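Local coordinates for protein Ddb_g0293866 (Dictyostelium discoideum, PDB 5LW6) that binds ADP-ribose through its C-terminal macrodomain, part of a longer protein probably involved in sensing DNA damage, at residues 54-68 with 241-253. Residues are numbered along the deposited sequence; the frame is centred on the assembly and turned at random.
Sequences RSLAFPFISTSTFGF and LLETYHSLFNALD
In the core between the central sheet of the macrodomain and its C-terminal helix, Ile61, just past strand 55-59, meets Tyr245 from the opposite direction. Ile61 CD1 sits over one face of the Tyr245 ring, 3.6 Å from its centroid and 12° off the normal, a CH-pi contact. Extended CG1-CD1 (chi2 180°) brings the methyl there, while CG2 meets Leu241 CD1. Tyrosine adds a polar end: Tyr245 OH accepts from Ile61 N at 3.1 Å and shares a water with Ile61 O, so one hydroxyl ties down both N-H and, through the water, carbonyl. A phenylalanine in its place would probably leave Ile61 N without its acceptor and the water without its second anchor. One turn earlier in the helix, Leu241 CD2 rests over the Phe68 ring, 3.7 Å from its centroid.

This helix-on-sheet packing forms one layer of the alpha/beta/alpha sandwich of macrodomains; strand 55-59 lies between strands 95-101 and 145-149 and runs nearly antiparallel to the helix. Phe249 turns its edge to the Phe58 face, planes 87° apart, while Leu56 CD2 meets Leu248 CG tip to tip at 4.0 Å, branched apolar ends suited to this buried layer. At the helix C-terminus, Arg54 NH1 forms a salt bridge with Asp253 OD1 (3.0 Å) from above the carboxylate plane; Asp93 and Glu91 take NH2, and Tyr84 and His88 hold the aspartate.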
ATOM      1  N   ARG A  54     -13.408   4.696   0.658  1.00 12.00           N
ATOM      2  CA  ARG A  54     -12.095   4.407   0.063  1.00 11.23           C
ATOM      3  C   ARG A  54     -11.001   5.090   0.882  1.00 10.57           C
ATOM      4  O   ARG A  54     -10.301   6.002   0.398  1.00 10.56           O
ATOM      5  CB  ARG A  54     -12.092   4.779  -1.369  1.00 12.70           C
ATOM      6  CG  ARG A  54     -12.864   3.815  -2.237  1.00 13.02           C
ATOM      7  CD  ARG A  54     -12.994   4.288  -3.695  1.00 14.87           C
ATOM      8  NE  ARG A  54     -13.796   5.458  -3.743  1.00 13.28           N
ATOM      9  CZ  ARG A  54     -14.145   6.076  -4.852  1.00 15.15           C
ATOM     10  NH1 ARG A  54     -13.700   5.620  -6.019  1.00 15.32           N
ATOM     11  NH2 ARG A  54     -14.970   7.120  -4.788  1.00 16.24           N
ATOM     12  N   SER A  55     -10.789   4.631   2.130  1.00  9.99           N
ATOM     13  CA  SER A  55      -9.793   5.255   3.012  1.00  9.84           C
ATOM     14  C   SER A  55      -8.651   4.210   3.076  1.00 10.14           C
ATOM     15  O   SER A  55      -8.875   3.117   3.574  1.00 10.57           O
ATOM     16  CB  SER A  55     -10.290   5.552   4.411  1.00 10.79           C
ATOM     17  OG  SER A  55     -11.068   4.534   4.977  1.00 11.66           O
ATOM     18  N   LEU A  56      -7.495   4.543   2.555  1.00  9.80           N
ATOM     19  CA  LEU A  56      -6.345   3.628   2.413  1.00  9.95           C
ATOM     20  C   LEU A  56      -5.122   4.167   3.090  1.00 10.28           C
ATOM     21  O   LEU A  56      -4.692   5.253   2.765  1.00 10.70           O
ATOM     22  CB  LEU A  56      -5.984   3.417   0.954  1.00 10.20           C
ATOM     23  CG  LEU A  56      -4.749   2.566   0.678  1.00 10.02           C
ATOM     24  CD1 LEU A  56      -4.900   1.120   1.089  1.00 10.58           C
ATOM     25  CD2 LEU A  56      -4.452   2.746  -0.804  1.00  9.94           C
ATOM     26  N   ALA A  57      -4.527   3.344   3.974  1.00 10.02           N
ATOM     27  CA  ALA A  57      -3.247   3.588   4.562  1.00 10.19           C
ATOM     28  C   ALA A  57      -2.253   2.718   3.857  1.00  9.97           C
ATOM     29  O   ALA A  57      -2.484   1.516   3.712  1.00  9.05           O
ATOM     30  CB  ALA A  57      -3.262   3.235   6.036  1.00 10.89           C
ATOM     31  N   PHE A  58      -1.176   3.316   3.336  1.00  8.94           N
ATOM     32  CA  PHE A  58      -0.275   2.520   2.490  1.00  9.11           C
ATOM     33  C   PHE A  58       1.132   2.987   2.676  1.00 10.01           C
ATOM     34  O   PHE A  58       1.327   4.105   3.052  1.00  9.10           O
ATOM     35  CB  PHE A  58      -0.670   2.559   1.009  1.00  9.85           C
ATOM     36  CG  PHE A  58      -0.623   3.918   0.370  1.00  8.91           C
ATOM     37  CD1 PHE A  58      -1.656   4.812   0.538  1.00 10.05           C
ATOM     38  CD2 PHE A  58       0.449   4.272  -0.415  1.00 10.44           C
ATOM     39  CE1 PHE A  58      -1.612   6.070  -0.051  1.00 10.44           C
ATOM     40  CE2 PHE A  58       0.505   5.529  -1.055  1.00 11.54           C
ATOM     41  CZ  PHE A  58      -0.564   6.430  -0.876  1.00 11.14           C
ATOM     42  N   PRO A  59       2.108   2.080   2.498  1.00  9.84           N
ATOM     43  CA  PRO A  59       3.477   2.481   2.602  1.00 10.85           C
ATOM     44  C   PRO A  59       3.997   3.234   1.352  1.00 10.32           C
ATOM     45  O   PRO A  59       3.347   3.247   0.314  1.00 10.09           O
ATOM     46  CB  PRO A  59       4.182   1.124   2.812  1.00 11.97           C
ATOM     47  CG  PRO A  59       3.436   0.234   1.923  1.00 12.09           C
ATOM     48  CD  PRO A  59       1.973   0.662   2.104  1.00 10.87           C
ATOM     49  N   PHE A  60       5.136   3.920   1.527  1.00 11.62           N
ATOM     50  CA  PHE A  60       5.895   4.539   0.440  1.00 11.47           C
ATOM     51  C   PHE A  60       6.634   3.394  -0.247  1.00 12.51           C
ATOM     52  O   PHE A  60       7.736   2.973   0.155  1.00 11.41           O
ATOM     53  CB  PHE A  60       6.793   5.591   1.056  1.00 11.72           C
ATOM     54  CG  PHE A  60       7.555   6.459   0.101  1.00 11.04           C
ATOM     55  CD1 PHE A  60       7.205   6.574  -1.228  1.00 10.98           C
ATOM     56  CD2 PHE A  60       8.604   7.302   0.602  1.00 10.95           C
ATOM     57  CE1 PHE A  60       7.858   7.442  -2.077  1.00 10.48           C
ATOM     58  CE2 PHE A  60       9.289   8.162  -0.286  1.00 11.09           C
ATOM     59  CZ  PHE A  60       8.931   8.215  -1.616  1.00 11.06           C
ATOM     60  N   ILE A  61       5.950   2.827  -1.234  1.00 11.83           N
ATOM     61  CA  ILE A  61       6.266   1.477  -1.701  1.00 12.23           C
ATOM     62  C   ILE A  61       7.728   1.345  -2.094  1.00 13.36           C
ATOM     63  O   ILE A  61       8.238   2.185  -2.841  1.00 12.19           O
ATOM     64  CB  ILE A  61       5.308   1.057  -2.839  1.00 12.18           C
ATOM     65  CG1 ILE A  61       3.827   1.297  -2.407  1.00 12.24           C
ATOM     66  CG2 ILE A  61       5.689  -0.316  -3.359  1.00 12.39           C
ATOM     67  CD1 ILE A  61       2.859   0.896  -3.505  1.00 12.05           C
ATOM     68  N   SER A  62       8.363   0.323  -1.516  1.00 13.43           N
ATOM     69  CA  SER A  62       9.743  -0.166  -1.840  1.00 13.42           C
ATOM     70  C   SER A  62      10.864   0.706  -1.308  1.00 14.70           C
ATOM     71  O   SER A  62      12.020   0.424  -1.582  1.00 17.29           O
ATOM     72  CB  SER A  62       9.890  -0.353  -3.340  1.00 16.53           C
ATOM     73  OG  SER A  62       9.039  -1.432  -3.718  1.00 15.68           O
ATOM     74  N   THR A  63      10.566   1.744  -0.551  1.00 13.57           N
ATOM     75  CA  THR A  63      11.580   2.704  -0.175  1.00 15.21           C
ATOM     76  C   THR A  63      12.378   2.351   1.026  1.00 22.84           C
ATOM     77  O   THR A  63      13.432   2.948   1.279  1.00 26.89           O
ATOM     78  CB  THR A  63      11.039   4.120   0.072  1.00 15.32           C
ATOM     79  OG1 THR A  63      10.075   4.148   1.095  1.00 14.84           O
ATOM     80  CG2 THR A  63      10.432   4.660  -1.205  1.00 16.02           C
ATOM     81  N   SER A  64      11.954   1.483   1.852  1.00 22.23           N
ATOM     82  CA  SER A  64      12.960   1.425   2.978  1.00 25.51           C
ATOM     83  C   SER A  64      13.778   0.166   2.858  1.00 20.83           C
ATOM     84  O   SER A  64      14.804   0.134   2.113  1.00 22.32           O
ATOM     85  CB  SER A  64      12.304   1.642   4.322  1.00 25.10           C
ATOM     86  OG  SER A  64      10.994   1.120   4.267  1.00 33.98           O
ATOM     87  N   THR A  65      13.284  -0.914   3.444  1.00 19.75           N
ATOM     88  CA  THR A  65      13.992  -2.179   3.342  1.00 20.81           C
ATOM     89  C   THR A  65      14.319  -2.628   1.922  1.00 20.00           C
ATOM     90  O   THR A  65      15.407  -3.148   1.682  1.00 18.86           O
ATOM     91  CB  THR A  65      13.143  -3.272   4.067  1.00 23.11           C
ATOM     92  OG1 THR A  65      13.020  -2.900   5.443  1.00 25.11           O
ATOM     93  CG2 THR A  65      13.737  -4.619   3.976  1.00 24.95           C
ATOM     94  N   PHE A  66      13.352  -2.476   0.977  1.00 17.21           N
ATOM     95  CA  PHE A  66      13.581  -2.849  -0.448  1.00 17.10           C
ATOM     96  C   PHE A  66      14.573  -2.006  -1.214  1.00 16.34           C
ATOM     97  O   PHE A  66      15.014  -2.348  -2.348  1.00 17.09           O
ATOM     98  CB  PHE A  66      12.240  -2.915  -1.189  1.00 17.80           C
ATOM     99  CG  PHE A  66      11.452  -4.179  -0.889  1.00 21.38           C
ATOM    100  CD1 PHE A  66      11.809  -5.026   0.138  1.00 21.43           C
ATOM    101  CD2 PHE A  66      10.302  -4.474  -1.603  1.00 22.43           C
ATOM    102  CE1 PHE A  66      11.055  -6.166   0.439  1.00 23.98           C
ATOM    103  CE2 PHE A  66       9.519  -5.597  -1.295  1.00 25.58           C
ATOM    104  CZ  PHE A  66       9.890  -6.452  -0.263  1.00 24.71           C
ATOM    105  N   GLY A  67      14.891  -0.859  -0.668  1.00 15.94           N
ATOM    106  CA  GLY A  67      15.957  -0.104  -1.219  1.00 16.30           C
ATOM    107  C   GLY A  67      15.743   0.537  -2.562  1.00 17.51           C
ATOM    108  O   GLY A  67      16.709   0.862  -3.247  1.00 16.29           O
ATOM    109  N   PHE A  68      14.504   0.859  -2.924  1.00 16.74           N
ATOM    110  CA  PHE A  68      14.271   1.443  -4.218  1.00 15.61           C
ATOM    111  C   PHE A  68      14.824   2.852  -4.180  1.00 15.93           C
ATOM    112  O   PHE A  68      14.743   3.520  -3.164  1.00 16.38           O
ATOM    113  CB  PHE A  68      12.791   1.508  -4.545  1.00 15.90           C
ATOM    114  CG  PHE A  68      12.491   1.554  -5.998  1.00 14.59           C
ATOM    115  CD1 PHE A  68      12.521   2.729  -6.672  1.00 13.95           C
ATOM    116  CD2 PHE A  68      12.174   0.392  -6.720  1.00 14.62           C
ATOM    117  CE1 PHE A  68      12.260   2.748  -8.035  1.00 14.27           C
ATOM    118  CE2 PHE A  68      11.839   0.434  -8.055  1.00 14.89           C
ATOM    119  CZ  PHE A  68      11.891   1.613  -8.725  1.00 15.85           C
ATOM    120  N   LEU A 241       7.244  -0.731 -10.441  1.00 11.04           N
ATOM    121  CA  LEU A 241       6.794   0.021  -9.233  1.00 11.11           C
ATOM    122  C   LEU A 241       5.523   0.811  -9.576  1.00  9.82           C
ATOM    123  O   LEU A 241       4.570   0.890  -8.797  1.00  9.78           O
ATOM    124  CB  LEU A 241       7.883   0.917  -8.729  1.00 11.26           C
ATOM    125  CG  LEU A 241       7.546   1.723  -7.480  1.00 11.33           C
ATOM    126  CD1 LEU A 241       7.308   0.788  -6.325  1.00 11.13           C
ATOM    127  CD2 LEU A 241       8.698   2.661  -7.211  1.00 12.37           C
ATOM    128  N   LEU A 242       5.479   1.444 -10.741  1.00 10.22           N
ATOM    129  CA  LEU A 242       4.268   2.105 -11.155  1.00 10.92           C
ATOM    130  C   LEU A 242       3.093   1.178 -11.230  1.00 11.74           C
ATOM    131  O   LEU A 242       1.981   1.547 -10.797  1.00 10.43           O
ATOM    132  CB  LEU A 242       4.460   2.856 -12.495  1.00 11.83           C
ATOM    133  CG  LEU A 242       3.223   3.551 -13.033  1.00 13.07           C
ATOM    134  CD1 LEU A 242       2.851   4.722 -12.193  1.00 12.34           C
ATOM    135  CD2 LEU A 242       3.472   3.936 -14.488  1.00 14.66           C
ATOM    136  N   GLU A 243       3.297  -0.002 -11.809  1.00 10.65           N
ATOM    137  CA  GLU A 243       2.226  -0.965 -11.906  1.00 10.79           C
ATOM    138  C   GLU A 243       1.730  -1.373 -10.509  1.00  9.42           C
ATOM    139  O   GLU A 243       0.553  -1.635 -10.337  1.00  9.58           O
ATOM    140  CB  GLU A 243       2.713  -2.201 -12.653  1.00 11.94           C
ATOM    141  CG  GLU A 243       1.707  -3.326 -12.792  1.00 13.83           C
ATOM    142  CD  GLU A 243       0.411  -3.083 -13.540  1.00 16.84           C
ATOM    143  OE1 GLU A 243       0.176  -2.039 -14.207  1.00 18.80           O
ATOM    144  OE2 GLU A 243      -0.424  -4.058 -13.497  1.00 19.48           O
ATOM    145  N   THR A 244       2.633  -1.454  -9.541  1.00  8.99           N
ATOM    146  CA  THR A 244       2.269  -1.721  -8.125  1.00  9.42           C
ATOM    147  C   THR A 244       1.261  -0.660  -7.638  1.00  9.23           C
ATOM    148  O   THR A 244       0.232  -0.997  -7.069  1.00  9.18           O
ATOM    149  CB  THR A 244       3.468  -1.860  -7.214  1.00 10.55           C
ATOM    150  OG1 THR A 244       4.492  -2.716  -7.778  1.00 10.67           O
ATOM    151  CG2 THR A 244       3.058  -2.405  -5.922  1.00 11.87           C
ATOM    152  N   TYR A 245       1.539   0.592  -7.908  1.00  9.06           N
ATOM    153  CA  TYR A 245       0.610   1.634  -7.501  1.00  9.26           C
ATOM    154  C   TYR A 245      -0.720   1.503  -8.220  1.00  9.11           C
ATOM    155  O   TYR A 245      -1.786   1.587  -7.644  1.00  9.33           O
ATOM    156  CB  TYR A 245       1.183   3.046  -7.715  1.00  8.68           C
ATOM    157  CG  TYR A 245       2.099   3.484  -6.603  1.00  9.71           C
ATOM    158  CD1 TYR A 245       1.581   4.004  -5.416  1.00 10.16           C
ATOM    159  CD2 TYR A 245       3.447   3.369  -6.685  1.00 10.13           C
ATOM    160  CE1 TYR A 245       2.422   4.388  -4.390  1.00 11.96           C
ATOM    161  CE2 TYR A 245       4.293   3.764  -5.655  1.00 11.08           C
ATOM    162  CZ  TYR A 245       3.775   4.252  -4.485  1.00 12.55           C
ATOM    163  OH  TYR A 245       4.634   4.628  -3.410  1.00 12.75           O
ATOM    164  N   HIS A 246      -0.670   1.266  -9.521  1.00  9.36           N
ATOM    165  CA  HIS A 246      -1.920   1.038 -10.278  1.00  9.86           C
ATOM    166  C   HIS A 246      -2.744  -0.095  -9.711  1.00  9.23           C
ATOM    167  O   HIS A 246      -3.913   0.034  -9.534  1.00  9.88           O
ATOM    168  CB  HIS A 246      -1.616   0.822 -11.756  1.00  9.97           C
ATOM    169  CG  HIS A 246      -1.227   2.072 -12.476  1.00 10.00           C
ATOM    170  ND1 HIS A 246      -0.338   2.085 -13.541  1.00 11.08           N
ATOM    171  CD2 HIS A 246      -1.636   3.351 -12.317  1.00 11.77           C
ATOM    172  CE1 HIS A 246      -0.184   3.336 -13.961  1.00 12.42           C
ATOM    173  NE2 HIS A 246      -0.994   4.118 -13.262  1.00 12.82           N
ATOM    174  N   SER A 247      -2.107  -1.224  -9.432  1.00  9.98           N
ATOM    175  CA  SER A 247      -2.764  -2.350  -8.807  0.50  9.25           C
ATOM    176  C   SER A 247      -3.379  -2.001  -7.469  1.00  8.97           C
ATOM    177  O   SER A 247      -4.515  -2.429  -7.132  1.00  9.69           O
ATOM    178  CB  SER A 247      -1.737  -3.454  -8.598  0.50  9.32           C
ATOM    179  OG  SER A 247      -1.420  -3.930  -9.864  0.50  9.24           O
ATOM    180  N   LEU A 248      -2.631  -1.286  -6.652  1.00  9.66           N
ATOM    181  CA  LEU A 248      -3.132  -0.877  -5.354  1.00  9.70           C
ATOM    182  C   LEU A 248      -4.389  -0.037  -5.492  1.00  9.12           C
ATOM    183  O   LEU A 248      -5.373  -0.225  -4.792  1.00  8.83           O
ATOM    184  CB  LEU A 248      -2.004  -0.154  -4.630  1.00  9.77           C
ATOM    185  CG  LEU A 248      -2.361   0.444  -3.283  1.00 10.06           C
ATOM    186  CD1 LEU A 248      -2.829  -0.640  -2.314  1.00 11.60           C
ATOM    187  CD2 LEU A 248      -1.148   1.186  -2.741  1.00 10.62           C
ATOM    188  N   PHE A 249      -4.348   0.966  -6.365  1.00  9.47           N
ATOM    189  CA  PHE A 249      -5.470   1.852  -6.508  1.00  9.84           C
ATOM    190  C   PHE A 249      -6.597   1.180  -7.246  1.00 10.44           C
ATOM    191  O   PHE A 249      -7.762   1.448  -6.968  1.00 10.99           O
ATOM    192  CB  PHE A 249      -5.049   3.161  -7.204  1.00 10.37           C
ATOM    193  CG  PHE A 249      -4.107   3.999  -6.387  1.00 11.60           C
ATOM    194  CD1 PHE A 249      -4.221   4.078  -4.976  1.00 16.24           C
ATOM    195  CD2 PHE A 249      -3.110   4.659  -6.968  1.00 12.56           C
ATOM    196  CE1 PHE A 249      -3.313   4.827  -4.212  1.00 16.52           C
ATOM    197  CE2 PHE A 249      -2.207   5.432  -6.214  1.00 12.42           C
ATOM    198  CZ  PHE A 249      -2.318   5.517  -4.860  1.00 14.58           C
ATOM    199  N   ASN A 250      -6.296   0.202  -8.082  1.00 10.28           N
ATOM    200  CA  ASN A 250      -7.360  -0.603  -8.650  1.00 11.15           C
ATOM    201  C   ASN A 250      -8.101  -1.388  -7.545  1.00 12.00           C
ATOM    202  O   ASN A 250      -9.325  -1.467  -7.569  1.00 12.55           O
ATOM    203  CB  ASN A 250      -6.821  -1.609  -9.662  1.00 12.18           C
ATOM    204  CG  ASN A 250      -6.395  -0.961 -10.932  1.00 12.13           C
ATOM    205  OD1 ASN A 250      -6.682   0.196 -11.180  1.00 12.83           O
ATOM    206  ND2 ASN A 250      -5.719  -1.728 -11.788  1.00 11.94           N
ATOM    207  N   ALA A 251      -7.383  -1.926  -6.584  1.00 12.03           N
ATOM    208  CA  ALA A 251      -7.992  -2.604  -5.466  1.00 12.63           C
ATOM    209  C   ALA A 251      -8.860  -1.644  -4.674  1.00 11.73           C
ATOM    210  O   ALA A 251      -9.949  -1.984  -4.210  1.00 12.96           O
ATOM    211  CB  ALA A 251      -6.968  -3.226  -4.591  1.00 13.13           C
ATOM    212  N   LEU A 252      -8.382  -0.435  -4.473  1.00 10.86           N
ATOM    213  CA  LEU A 252      -9.152   0.536  -3.738  1.00 12.25           C
ATOM    214  C   LEU A 252     -10.468   0.798  -4.420  1.00 13.09           C
ATOM    215  O   LEU A 252     -11.513   0.905  -3.752  1.00 13.17           O
ATOM    216  CB  LEU A 252      -8.309   1.808  -3.566  1.00 11.70           C
ATOM    217  CG  LEU A 252      -8.909   2.886  -2.720  1.00 11.76           C
ATOM    218  CD1 LEU A 252      -9.280   2.405  -1.334  1.00 12.18           C
ATOM    219  CD2 LEU A 252      -7.935   4.103  -2.698  1.00 11.62           C
ATOM    220  N   ASP A 253     -10.469   0.906  -5.758  1.00 13.11           N
ATOM    221  CA  ASP A 253     -11.709   1.208  -6.502  1.00 13.29           C
ATOM    222  C   ASP A 253     -12.671   0.004  -6.612  1.00 19.78           C
ATOM    223  O   ASP A 253     -13.856   0.155  -6.847  1.00 17.98           O
ATOM    224  CB  ASP A 253     -11.390   1.775  -7.873  1.00 13.70           C
ATOM    225  CG  ASP A 253     -11.155   3.309  -7.847  1.00 15.00           C
ATOM    226  OD1 ASP A 253     -11.308   3.949  -6.731  1.00 13.93           O
ATOM    227  OD2 ASP A 253     -10.824   3.846  -8.949  1.00 14.88           O
TER
HETATM  228  O   HOH W   1       7.186   4.417  -3.978  1.00 13.42           O